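Local coordinates for protein fatty acid synthase 1, isoform A (Drosophila melanogaster, PDB 6FN6) that probably carries out the dehydration and two NADPH-dependent reduction steps of fatty acid synthesis, as the modifying region of a multifunctional synthase, at residues A[511-516]-A[537-542]; A[569-574]-A[586-591]; A[987-992]-A[1039-1044]. One frame throughout, in Å; residues are numbered along the deposited sequence.

Contact 1. Residues A[511-516]-A[537-542]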
ATOM      1  N   LEU A 511      34.133  35.468  64.812  1.00 53.95           N
ATOM      2  CA  LEU A 511      34.625  35.646  66.173  1.00 54.29           C
ATOM      3  C   LEU A 511      34.031  34.647  67.168  1.00 47.41           C
ATOM      4  O   LEU A 511      34.353  34.688  68.356  1.00 46.72           O
ATOM      5  CB  LEU A 511      34.333  37.073  66.643  1.00 63.82           C
ATOM      6  CG  LEU A 511      34.985  38.212  65.848  1.00 71.71           C
ATOM      7  CD1 LEU A 511      34.821  39.534  66.589  1.00 75.70           C
ATOM      8  CD2 LEU A 511      36.456  37.944  65.535  1.00 73.98           C
ATOM      9  N   ALA A 512      33.155  33.764  66.693  1.00 47.30           N
ATOM     10  CA  ALA A 512      32.459  32.838  67.585  1.00 43.51           C
ATOM     11  C   ALA A 512      33.155  31.479  67.656  1.00 42.26           C
ATOM     12  O   ALA A 512      33.779  31.038  66.689  1.00 39.01           O
ATOM     13  CB  ALA A 512      31.012  32.661  67.134  1.00 41.57           C
ATOM     14  N   ARG A 513      33.030  30.821  68.806  1.00 42.16           N
ATOM     15  CA  ARG A 513      33.587  29.485  69.012  1.00 43.32           C
ATOM     16  C   ARG A 513      32.566  28.597  69.722  1.00 43.50           C
ATOM     17  O   ARG A 513      32.176  28.878  70.854  1.00 44.52           O
ATOM     18  CB  ARG A 513      34.881  29.549  69.828  1.00 41.32           C
ATOM     19  CG  ARG A 513      35.964  30.446  69.247  1.00 40.72           C
ATOM     20  CD  ARG A 513      36.543  29.885  67.956  1.00 42.17           C
ATOM     21  NE  ARG A 513      37.623  30.723  67.433  1.00 42.18           N
ATOM     22  CZ  ARG A 513      37.452  31.751  66.608  1.00 41.20           C
ATOM     23  NH1 ARG A 513      36.236  32.093  66.201  1.00 43.53           N
ATOM     24  NH2 ARG A 513      38.501  32.447  66.190  1.00 40.66           N
ATOM     25  N   LEU A 514      32.154  27.516  69.064  1.00 44.25           N
ATOM     26  CA  LEU A 514      31.122  26.636  69.610  1.00 43.35           C
ATOM     27  C   LEU A 514      31.704  25.569  70.531  1.00 43.01           C
ATOM     28  O   LEU A 514      32.585  24.804  70.141  1.00 40.72           O
ATOM     29  CB  LEU A 514      30.343  25.963  68.478  1.00 41.67           C
ATOM     30  CG  LEU A 514      29.325  24.899  68.900  1.00 42.03           C
ATOM     31  CD1 LEU A 514      28.278  25.481  69.838  1.00 43.82           C
ATOM     32  CD2 LEU A 514      28.669  24.295  67.676  1.00 41.00           C
ATOM     33  N   VAL A 515      31.187  25.526  71.755  1.00 49.94           N
ATOM     34  CA  VAL A 515      31.570  24.512  72.730  1.00 49.70           C
ATOM     35  C   VAL A 515      30.351  23.647  73.033  1.00 48.35           C
ATOM     36  O   VAL A 515      29.493  24.018  73.833  1.00 48.77           O
ATOM     37  CB  VAL A 515      32.144  25.157  74.005  1.00 48.86           C
ATOM     38  CG1 VAL A 515      32.612  24.094  74.989  1.00 49.36           C
ATOM     39  CG2 VAL A 515      33.288  26.094  73.649  1.00 48.99           C
ATOM     40  N   PHE A 516      30.280  22.495  72.373  1.00 44.71           N
ATOM     41  CA  PHE A 516      29.113  21.621  72.455  1.00 47.20           C
ATOM     42  C   PHE A 516      29.400  20.401  73.332  1.00 50.96           C
ATOM     43  O   PHE A 516      30.289  19.606  73.030  1.00 46.52           O
ATOM     44  CB  PHE A 516      28.692  21.174  71.051  1.00 42.57           C
ATOM     45  CG  PHE A 516      27.312  20.590  70.989  1.00 40.59           C
ATOM     46  CD1 PHE A 516      27.089  19.260  71.299  1.00 38.97           C
ATOM     47  CD2 PHE A 516      26.240  21.370  70.596  1.00 40.53           C
ATOM     48  CE1 PHE A 516      25.817  18.723  71.235  1.00 40.91           C
ATOM     49  CE2 PHE A 516      24.966  20.839  70.527  1.00 40.21           C
ATOM     50  CZ  PHE A 516      24.755  19.514  70.845  1.00 41.48           C
ATOM     51  N   GLU A 537      42.549  25.723  73.265  1.00 52.00           N
ATOM     52  CA  GLU A 537      43.808  26.318  72.832  1.00 54.23           C
ATOM     53  C   GLU A 537      44.071  26.040  71.354  1.00 49.30           C
ATOM     54  O   GLU A 537      45.015  26.576  70.774  1.00 52.78           O
ATOM     55  CB  GLU A 537      44.969  25.792  73.677  1.00 58.57           C
ATOM     56  CG  GLU A 537      45.154  26.522  74.995  1.00 60.84           C
ATOM     57  CD  GLU A 537      46.250  25.910  75.844  1.00 60.91           C
ATOM     58  OE1 GLU A 537      46.371  26.291  77.028  1.00 61.63           O
ATOM     59  OE2 GLU A 537      46.989  25.043  75.328  1.00 60.42           O
ATOM     60  N   LYS A 538      43.233  25.203  70.753  1.00 39.19           N
ATOM     61  CA  LYS A 538      43.322  24.910  69.325  1.00 37.95           C
ATOM     62  C   LYS A 538      42.598  25.973  68.506  1.00 37.93           C
ATOM     63  O   LYS A 538      42.900  26.179  67.331  1.00 37.75           O
ATOM     64  CB  LYS A 538      42.725  23.536  69.032  1.00 37.08           C
ATOM     65  CG  LYS A 538      43.324  22.422  69.858  1.00 37.21           C
ATOM     66  CD  LYS A 538      42.840  21.072  69.386  1.00 36.52           C
ATOM     67  CE  LYS A 538      43.420  19.943  70.215  1.00 37.81           C
ATOM     68  NZ  LYS A 538      42.716  18.660  69.939  1.00 39.15           N
ATOM     69  N   ASP A 539      41.650  26.649  69.147  1.00 40.61           N
ATOM     70  CA  ASP A 539      40.913  27.741  68.527  1.00 41.75           C
ATOM     71  C   ASP A 539      40.070  27.239  67.351  1.00 39.21           C
ATOM     72  O   ASP A 539      39.954  27.908  66.320  1.00 37.55           O
ATOM     73  CB  ASP A 539      41.875  28.839  68.067  1.00 43.70           C
ATOM     74  CG  ASP A 539      41.186  30.178  67.886  1.00 45.72           C
ATOM     75  OD1 ASP A 539      40.220  30.456  68.629  1.00 46.41           O
ATOM     76  OD2 ASP A 539      41.611  30.952  67.003  1.00 45.24           O
ATOM     77  N   LEU A 540      39.485  26.056  67.519  1.00 39.64           N
ATOM     78  CA  LEU A 540      38.545  25.510  66.544  1.00 36.23           C
ATOM     79  C   LEU A 540      37.164  26.106  66.788  1.00 38.79           C
ATOM     80  O   LEU A 540      36.759  26.285  67.935  1.00 38.05           O
ATOM     81  CB  LEU A 540      38.485  23.985  66.642  1.00 36.06           C
ATOM     82  CG  LEU A 540      39.812  23.229  66.521  1.00 35.96           C
ATOM     83  CD1 LEU A 540      39.577  21.737  66.682  1.00 35.92           C
ATOM     84  CD2 LEU A 540      40.502  23.524  65.192  1.00 35.14           C
ATOM     85  N   ILE A 541      36.436  26.414  65.718  1.00 42.85           N
ATOM     86  CA  ILE A 541      35.126  27.035  65.875  1.00 43.21           C
ATOM     87  C   ILE A 541      34.109  25.999  66.338  1.00 44.20           C
ATOM     88  O   ILE A 541      33.114  26.343  66.977  1.00 47.72           O
ATOM     89  CB  ILE A 541      34.662  27.729  64.576  1.00 41.71           C
ATOM     90  CG1 ILE A 541      34.451  26.725  63.441  1.00 39.69           C
ATOM     91  CG2 ILE A 541      35.674  28.781  64.149  1.00 45.64           C
ATOM     92  CD1 ILE A 541      33.613  27.285  62.308  1.00 39.40           C
ATOM     93  N   SER A 542      34.363  24.732  66.020  1.00 39.60           N
ATOM     94  CA  SER A 542      33.470  23.649  66.417  1.00 37.52           C
ATOM     95  C   SER A 542      34.151  22.672  67.374  1.00 36.96           C
ATOM     96  O   SER A 542      35.143  22.034  67.022  1.00 35.74           O
ATOM     97  CB  SER A 542      32.970  22.902  65.180  1.00 36.01           C
ATOM     98  OG  SER A 542      32.112  21.837  65.550  1.00 37.85           O
TER
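Arg513 and Asp539 form the salt bridge of this contact. Arg513 NE donates to Asp539 OD1 over 2.9 Å, at an N-H...O angle of 164°. The carboxylate lies at the edge of the guanidinium, yet OD1 is approached from above the carboxylate plane, and the two planes are 44° apart. Asp539 OD1 also pairs with Arg452, so one oxygen serves two arginines. Arg513 NH1 donates to Ala512 O over 2.7 Å and bonds also to Lys510 O. These bonds fix the rotation of the guanidinium. A leucine in place of Arg513 would probably leave Asp539 with Arg452 but without its mate across the contact.

The backbone adds one bond, from Leu514 N to Ile541 O at 2.6 Å. It starts the parallel pairing of Leu514 with Ser542, whose side chains share a sheet face and touch Met500 of helix 496-504.

Van der Waals packing is lighter. Ile541 CG2 lies over one face of the Arg513 guanidinium, 3.9 Å from Arg513 NH1. The chain of Arg513 is bent at chi2 (-69°), and its CD passes 3.6 Å from Leu540 O.

Asp539, with positive phi, is the first residue after helix 530-536 to leave helical backbone angles. A helix thus leads from strand 512-517 to the neighbouring parallel strand 542-546, the right-handed beta-alpha-beta crossover of a Rossmann-type fold, here in the pseudo-KR domain.

Contact 2. Residues A[569-574]-A[586-591]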
ATOM      1  N   HIS A 569      15.405 -12.203  45.418  1.00 54.63           N
ATOM      2  CA  HIS A 569      14.609 -11.957  44.219  1.00 53.42           C
ATOM      3  C   HIS A 569      15.070 -10.707  43.483  1.00 48.16           C
ATOM      4  O   HIS A 569      15.272  -9.652  44.089  1.00 48.09           O
ATOM      5  CB  HIS A 569      13.126 -11.841  44.566  1.00 53.56           C
ATOM      6  CG  HIS A 569      12.536 -13.102  45.113  1.00 55.67           C
ATOM      7  ND1 HIS A 569      12.664 -14.317  44.475  1.00 56.83           N
ATOM      8  CD2 HIS A 569      11.809 -13.338  46.230  1.00 57.01           C
ATOM      9  CE1 HIS A 569      12.047 -15.249  45.178  1.00 58.03           C
ATOM     10  NE2 HIS A 569      11.520 -14.682  46.248  1.00 58.75           N
ATOM     11  N   ALA A 570      15.221 -10.831  42.169  1.00 39.08           N
ATOM     12  CA  ALA A 570      15.680  -9.720  41.353  1.00 36.44           C
ATOM     13  C   ALA A 570      15.213  -9.855  39.911  1.00 36.52           C
ATOM     14  O   ALA A 570      14.783 -10.924  39.476  1.00 35.64           O
ATOM     15  CB  ALA A 570      17.195  -9.626  41.404  1.00 36.48           C
ATOM     16  N   TYR A 571      15.285  -8.749  39.182  1.00 39.93           N
ATOM     17  CA  TYR A 571      14.971  -8.743  37.762  1.00 41.04           C
ATOM     18  C   TYR A 571      16.027  -7.917  37.044  1.00 44.47           C
ATOM     19  O   TYR A 571      16.793  -7.191  37.680  1.00 45.96           O
ATOM     20  CB  TYR A 571      13.569  -8.178  37.508  1.00 38.27           C
ATOM     21  CG  TYR A 571      13.448  -6.701  37.792  1.00 37.63           C
ATOM     22  CD1 TYR A 571      13.214  -6.238  39.082  1.00 38.41           C
ATOM     23  CD2 TYR A 571      13.570  -5.768  36.773  1.00 37.70           C
ATOM     24  CE1 TYR A 571      13.105  -4.884  39.348  1.00 38.60           C
ATOM     25  CE2 TYR A 571      13.462  -4.415  37.029  1.00 39.94           C
ATOM     26  CZ  TYR A 571      13.231  -3.978  38.319  1.00 38.46           C
ATOM     27  OH  TYR A 571      13.123  -2.629  38.577  1.00 39.25           O
ATOM     28  N   VAL A 572      16.072  -8.035  35.722  1.00 43.93           N
ATOM     29  CA  VAL A 572      17.041  -7.299  34.926  1.00 43.59           C
ATOM     30  C   VAL A 572      16.386  -6.032  34.404  1.00 41.55           C
ATOM     31  O   VAL A 572      15.219  -6.045  34.007  1.00 39.75           O
ATOM     32  CB  VAL A 572      17.595  -8.163  33.778  1.00 41.74           C
ATOM     33  CG1 VAL A 572      18.553  -7.358  32.901  1.00 40.83           C
ATOM     34  CG2 VAL A 572      18.289  -9.396  34.337  1.00 39.06           C
ATOM     35  N   ASN A 573      17.139  -4.939  34.410  1.00 43.51           N
ATOM     36  CA  ASN A 573      16.631  -3.664  33.933  1.00 52.26           C
ATOM     37  C   ASN A 573      17.707  -2.901  33.176  1.00 52.67           C
ATOM     38  O   ASN A 573      18.882  -2.939  33.540  1.00 48.51           O
ATOM     39  CB  ASN A 573      16.126  -2.824  35.108  1.00 60.13           C
ATOM     40  CG  ASN A 573      15.430  -1.554  34.661  1.00 66.51           C
ATOM     41  OD1 ASN A 573      14.932  -1.464  33.538  1.00 68.39           O
ATOM     42  ND2 ASN A 573      15.396  -0.558  35.540  1.00 67.35           N
ATOM     43  N   ALA A 574      17.294  -2.221  32.112  1.00 59.41           N
ATOM     44  CA  ALA A 574      18.175  -1.320  31.383  1.00 59.03           C
ATOM     45  C   ALA A 574      17.974   0.092  31.916  1.00 59.51           C
ATOM     46  O   ALA A 574      16.970   0.736  31.614  1.00 61.14           O
ATOM     47  CB  ALA A 574      17.893  -1.383  29.893  1.00 59.11           C
ATOM     48  N   ILE A 586      18.301  -6.003  39.420  1.00 44.25           N
ATOM     49  CA  ILE A 586      17.748  -5.112  40.428  1.00 42.83           C
ATOM     50  C   ILE A 586      16.931  -5.927  41.412  1.00 43.49           C
ATOM     51  O   ILE A 586      16.206  -6.838  41.019  1.00 44.57           O
ATOM     52  CB  ILE A 586      16.886  -4.013  39.785  1.00 43.98           C
ATOM     53  CG1 ILE A 586      17.677  -3.260  38.708  1.00 47.50           C
ATOM     54  CG2 ILE A 586      16.355  -3.056  40.847  1.00 44.36           C
ATOM     55  CD1 ILE A 586      18.910  -2.542  39.216  1.00 48.88           C
ATOM     56  N   GLU A 587      17.035  -5.597  42.693  1.00 39.83           N
ATOM     57  CA  GLU A 587      16.254  -6.291  43.704  1.00 39.91           C
ATOM     58  C   GLU A 587      14.780  -6.027  43.439  1.00 43.45           C
ATOM     59  O   GLU A 587      14.395  -4.906  43.104  1.00 45.40           O
ATOM     60  CB  GLU A 587      16.642  -5.831  45.107  1.00 36.91           C
ATOM     61  CG  GLU A 587      15.991  -6.625  46.227  1.00 35.71           C
ATOM     62  CD  GLU A 587      16.351  -6.090  47.601  1.00 38.73           C
ATOM     63  OE1 GLU A 587      15.927  -6.697  48.606  1.00 38.93           O
ATOM     64  OE2 GLU A 587      17.057  -5.062  47.679  1.00 42.06           O
ATOM     65  N   ALA A 588      13.956  -7.055  43.596  1.00 42.71           N
ATOM     66  CA  ALA A 588      12.536  -6.932  43.302  1.00 41.53           C
ATOM     67  C   ALA A 588      11.737  -6.824  44.586  1.00 39.20           C
ATOM     68  O   ALA A 588      12.206  -7.216  45.653  1.00 38.49           O
ATOM     69  CB  ALA A 588      12.060  -8.120  42.481  1.00 43.53           C
ATOM     70  N   ALA A 589      10.531  -6.277  44.484  1.00 36.98           N
ATOM     71  CA  ALA A 589       9.661  -6.192  45.644  1.00 41.71           C
ATOM     72  C   ALA A 589       9.120  -7.580  45.939  1.00 46.06           C
ATOM     73  O   ALA A 589       9.012  -8.408  45.039  1.00 42.95           O
ATOM     74  CB  ALA A 589       8.527  -5.210  45.393  1.00 42.27           C
ATOM     75  N   GLN A 590       8.784  -7.842  47.196  1.00 63.26           N
ATOM     76  CA  GLN A 590       8.204  -9.125  47.556  1.00 72.38           C
ATOM     77  C   GLN A 590       6.765  -9.190  47.055  1.00 72.23           C
ATOM     78  O   GLN A 590       6.220  -8.196  46.573  1.00 69.77           O
ATOM     79  CB  GLN A 590       8.275  -9.354  49.067  1.00 81.68           C
ATOM     80  CG  GLN A 590       7.447  -8.395  49.904  1.00 90.08           C
ATOM     81  CD  GLN A 590       7.470  -8.751  51.381  1.00 95.02           C
ATOM     82  OE1 GLN A 590       8.354  -9.474  51.842  1.00 94.51           O
ATOM     83  NE2 GLN A 590       6.493  -8.251  52.129  1.00 98.29           N
ATOM     84  N   ALA A 591       6.153 -10.363  47.169  1.00 90.89           N
ATOM     85  CA  ALA A 591       4.751 -10.523  46.813  1.00 95.05           C
ATOM     86  C   ALA A 591       3.895 -10.459  48.073  1.00103.23           C
ATOM     87  O   ALA A 591       4.344 -10.838  49.156  1.00102.85           O
ATOM     88  CB  ALA A 591       4.531 -11.832  46.078  1.00 94.52           C
TER
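Tyr571 and Ile586 exchange two backbone hydrogen bonds, as the hydrogen-bonded pair of an antiparallel beta hairpin made by strands 570-574 and 583-587. Ile586 N donates to Tyr571 O over 2.6 Å, nearly in line with the carbonyl. The return bond, Tyr571 N to Ile586 O, is 2.8 Å long and lies in the carbonyl plane. Past the strand end, Ala588 N reaches His569 O at 3.0 Å, from above the carbonyl plane. The Glu587 CA-H also points at His569 O, so two groups approach that oxygen.

Between these bonds, Ala570 and Glu587 form a non-hydrogen-bonded pair whose side chains diverge. The carboxylate of Glu587 is held by Arg918 N, and the carbonyl of Glu587 by Tyr920 OH, which ties the hairpin to the chain near strand 913-915.

Packing gathers round the Tyr571 ring. CG sits between the backbone N and the carbonyl carbon (chi1 69°), which turns the ring alongside the partner strand. Ala588 CB meets the ring edge, 4.1 Å from Tyr571 CD1. Asn573 CB touches Ile586 CG1 at 3.9 Å. Over one ring face stands Ile586 CB in a CH-pi contact, 4.2 Å from the Tyr571 centroid and offset toward the rim.

Contact 3. Residues A[987-992]-A[1039-1044]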
ATOM      1  N   THR A 987       0.492  21.389  64.132  1.00 53.85           N
ATOM      2  CA  THR A 987       1.544  22.033  64.915  1.00 47.43           C
ATOM      3  C   THR A 987       1.333  21.847  66.416  1.00 48.10           C
ATOM      4  O   THR A 987       2.289  21.858  67.189  1.00 48.00           O
ATOM      5  CB  THR A 987       1.633  23.539  64.612  1.00 45.19           C
ATOM      6  OG1 THR A 987       0.414  24.181  65.000  1.00 44.26           O
ATOM      7  CG2 THR A 987       1.878  23.773  63.128  1.00 47.73           C
ATOM      8  N   THR A 988       0.079  21.692  66.830  1.00 60.11           N
ATOM      9  CA  THR A 988      -0.235  21.468  68.237  1.00 58.68           C
ATOM     10  C   THR A 988      -0.058  19.997  68.600  1.00 54.89           C
ATOM     11  O   THR A 988       0.094  19.151  67.725  1.00 54.90           O
ATOM     12  CB  THR A 988      -1.673  21.903  68.575  1.00 58.65           C
ATOM     13  OG1 THR A 988      -2.606  21.041  67.912  1.00 57.25           O
ATOM     14  CG2 THR A 988      -1.915  23.343  68.141  1.00 57.97           C
ATOM     15  N   ALA A 989      -0.076  19.698  69.893  1.00 48.49           N
ATOM     16  CA  ALA A 989       0.095  18.327  70.360  1.00 44.89           C
ATOM     17  C   ALA A 989      -1.142  17.487  70.063  1.00 43.49           C
ATOM     18  O   ALA A 989      -1.036  16.334  69.646  1.00 42.89           O
ATOM     19  CB  ALA A 989       0.400  18.311  71.849  1.00 44.35           C
ATOM     20  N   ALA A 990      -2.315  18.074  70.277  1.00 42.09           N
ATOM     21  CA  ALA A 990      -3.574  17.373  70.053  1.00 42.76           C
ATOM     22  C   ALA A 990      -3.779  17.087  68.567  1.00 42.01           C
ATOM     23  O   ALA A 990      -4.270  16.024  68.190  1.00 41.95           O
ATOM     24  CB  ALA A 990      -4.731  18.183  70.604  1.00 44.33           C
ATOM     25  N   GLY A 991      -3.406  18.047  67.727  1.00 41.53           N
ATOM     26  CA  GLY A 991      -3.519  17.884  66.290  1.00 43.92           C
ATOM     27  C   GLY A 991      -2.599  16.809  65.744  1.00 42.06           C
ATOM     28  O   GLY A 991      -3.013  15.973  64.942  1.00 39.20           O
ATOM     29  N   ALA A 992      -1.346  16.830  66.186  1.00 41.54           N
ATOM     30  CA  ALA A 992      -0.379  15.827  65.766  1.00 42.19           C
ATOM     31  C   ALA A 992      -0.863  14.446  66.181  1.00 45.76           C
ATOM     32  O   ALA A 992      -0.829  13.499  65.394  1.00 44.82           O
ATOM     33  CB  ALA A 992       0.984  16.116  66.370  1.00 39.82           C
ATOM     34  N   THR A1039       7.227  18.465  64.084  1.00 48.89           N
ATOM     35  CA  THR A1039       8.159  17.345  64.088  1.00 46.43           C
ATOM     36  C   THR A1039       8.351  16.836  65.511  1.00 48.90           C
ATOM     37  O   THR A1039       8.426  15.630  65.749  1.00 48.18           O
ATOM     38  CB  THR A1039       9.523  17.750  63.499  1.00 42.35           C
ATOM     39  OG1 THR A1039       9.331  18.365  62.220  1.00 43.76           O
ATOM     40  CG2 THR A1039      10.431  16.538  63.345  1.00 41.97           C
ATOM     41  N   LYS A1040       8.422  17.767  66.455  1.00 45.93           N
ATOM     42  CA  LYS A1040       8.644  17.424  67.853  1.00 48.39           C
ATOM     43  C   LYS A1040       7.489  16.575  68.386  1.00 42.52           C
ATOM     44  O   LYS A1040       7.706  15.550  69.029  1.00 40.22           O
ATOM     45  CB  LYS A1040       8.812  18.695  68.687  1.00 58.90           C
ATOM     46  CG  LYS A1040       9.015  18.453  70.169  1.00 69.37           C
ATOM     47  CD  LYS A1040       9.280  19.760  70.899  1.00 79.95           C
ATOM     48  CE  LYS A1040       9.513  19.539  72.385  1.00 87.77           C
ATOM     49  NZ  LYS A1040       9.922  20.792  73.076  1.00 92.39           N
ATOM     50  N   TYR A1041       6.262  17.004  68.109  1.00 45.02           N
ATOM     51  CA  TYR A1041       5.083  16.287  68.579  1.00 43.19           C
ATOM     52  C   TYR A1041       4.833  15.016  67.767  1.00 39.18           C
ATOM     53  O   TYR A1041       4.462  13.983  68.327  1.00 39.35           O
ATOM     54  CB  TYR A1041       3.851  17.193  68.520  1.00 45.06           C
ATOM     55  CG  TYR A1041       3.814  18.277  69.581  1.00 47.47           C
ATOM     56  CD1 TYR A1041       4.271  18.039  70.873  1.00 47.50           C
ATOM     57  CD2 TYR A1041       3.318  19.539  69.287  1.00 49.58           C
ATOM     58  CE1 TYR A1041       4.236  19.028  71.837  1.00 48.54           C
ATOM     59  CE2 TYR A1041       3.279  20.535  70.245  1.00 50.48           C
ATOM     60  CZ  TYR A1041       3.739  20.274  71.516  1.00 50.10           C
ATOM     61  OH  TYR A1041       3.700  21.268  72.467  1.00 51.66           O
ATOM     62  N   LEU A1042       5.019  15.093  66.452  1.00 35.29           N
ATOM     63  CA  LEU A1042       4.882  13.916  65.597  1.00 34.74           C
ATOM     64  C   LEU A1042       5.862  12.830  66.032  1.00 34.51           C
ATOM     65  O   LEU A1042       5.515  11.650  66.086  1.00 34.57           O
ATOM     66  CB  LEU A1042       5.108  14.276  64.128  1.00 34.06           C
ATOM     67  CG  LEU A1042       3.965  15.031  63.447  1.00 34.30           C
ATOM     68  CD1 LEU A1042       4.401  15.572  62.097  1.00 33.72           C
ATOM     69  CD2 LEU A1042       2.749  14.143  63.298  1.00 34.56           C
ATOM     70  N   ASP A1043       7.084  13.242  66.355  1.00 40.95           N
ATOM     71  CA  ASP A1043       8.088  12.320  66.865  1.00 43.88           C
ATOM     72  C   ASP A1043       7.590  11.666  68.145  1.00 40.05           C
ATOM     73  O   ASP A1043       7.619  10.445  68.286  1.00 36.04           O
ATOM     74  CB  ASP A1043       9.407  13.050  67.129  1.00 46.31           C
ATOM     75  CG  ASP A1043      10.350  12.253  68.016  1.00 49.45           C
ATOM     76  OD1 ASP A1043      10.349  11.007  67.926  1.00 49.29           O
ATOM     77  OD2 ASP A1043      11.090  12.873  68.810  1.00 51.07           O
ATOM     78  N   GLN A1044       7.120  12.494  69.068  1.00 47.40           N
ATOM     79  CA  GLN A1044       6.736  12.042  70.399  1.00 49.39           C
ATOM     80  C   GLN A1044       5.598  11.020  70.367  1.00 44.64           C
ATOM     81  O   GLN A1044       5.699   9.954  70.971  1.00 42.54           O
ATOM     82  CB  GLN A1044       6.331  13.257  71.239  1.00 58.79           C
ATOM     83  CG  GLN A1044       5.746  12.945  72.604  1.00 67.13           C
ATOM     84  CD  GLN A1044       5.388  14.205  73.369  1.00 71.76           C
ATOM     85  OE1 GLN A1044       5.821  15.304  73.018  1.00 71.81           O
ATOM     86  NE2 GLN A1044       4.579  14.054  74.412  1.00 73.85           N
TER
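Tyr1041 lays its ring against the start of helix 989-1002, with Ala989 over one face. Ala989 CB stands above the ring centre, 3.7 Å from the Tyr1041 centroid and only 5° off the ring normal. This is a CH-pi contact, and the methyl is almost equally distant from all the ring carbons. The Ala989 backbone follows the same face, with its N 3.5 Å from Tyr1041 CD2. At the ring edge, Thr987 O lies in the ring plane, 3.3 Å from Tyr1041 CD2. The ring therefore has a methyl over its face and a carbonyl oxygen at its rim.

One turn further on, Ala992 points at the second helix. Its CB meets Tyr1041 CB at 3.7 Å and Leu1042 CD2 at 4.1 Å. The small side chains of Ala989 and Ala992 let the helices come close, with Ala992 CA and Leu1042 CA 5.6 Å apart. No hydrogen bond crosses the contact.

A side-chain torsion and the helix start set these groups in place. Tyr1041 CG lies anti to the carbonyl carbon (chi1 -73°), and this carries the ring across to residues 987-989. Thr988 is the N-cap of helix 989-1002. Its OG1 accepts from Gly991 N at 3.1 Å, and its carbonyl accepts from Ala992 N in the first helical turn. These bonds help hold the first turn, which bears Ala989 and Ala992. Thr987 OG1 bonds to Asp985 just before the segment.

Behind the contact, Leu1042 touches Asn1010 of strand 1005-1011. Thr1039 and Asp1043 of the same helix pack on strand 1055-1060 and helix 1072-1090. The two helices pack side by side, and helix 1034-1049 lies against the parallel strands, as in the Rossmann-type fold of ketoreductase domains.

How the contacts relate
Along the chain the three contacts come in series, with none nested or crossed. Contact 1 closes first, over 20 intervening residues that include helix 530-536, and joins neighbouring parallel strands of the pseudo-KR domain. Contact 2 follows and closes a short hairpin of 11 intervening residues. Contact 3 comes last. It spans 46 residues, including strand 1005-1011, and brings together two helices of the KR domain. None touches another. The centres of contacts 1 and 2 are about 49 Å apart, those of 2 and 3 about 37 Å, and those of 1 and 3 about 34 Å. Each contact therefore holds a separate part of the fold.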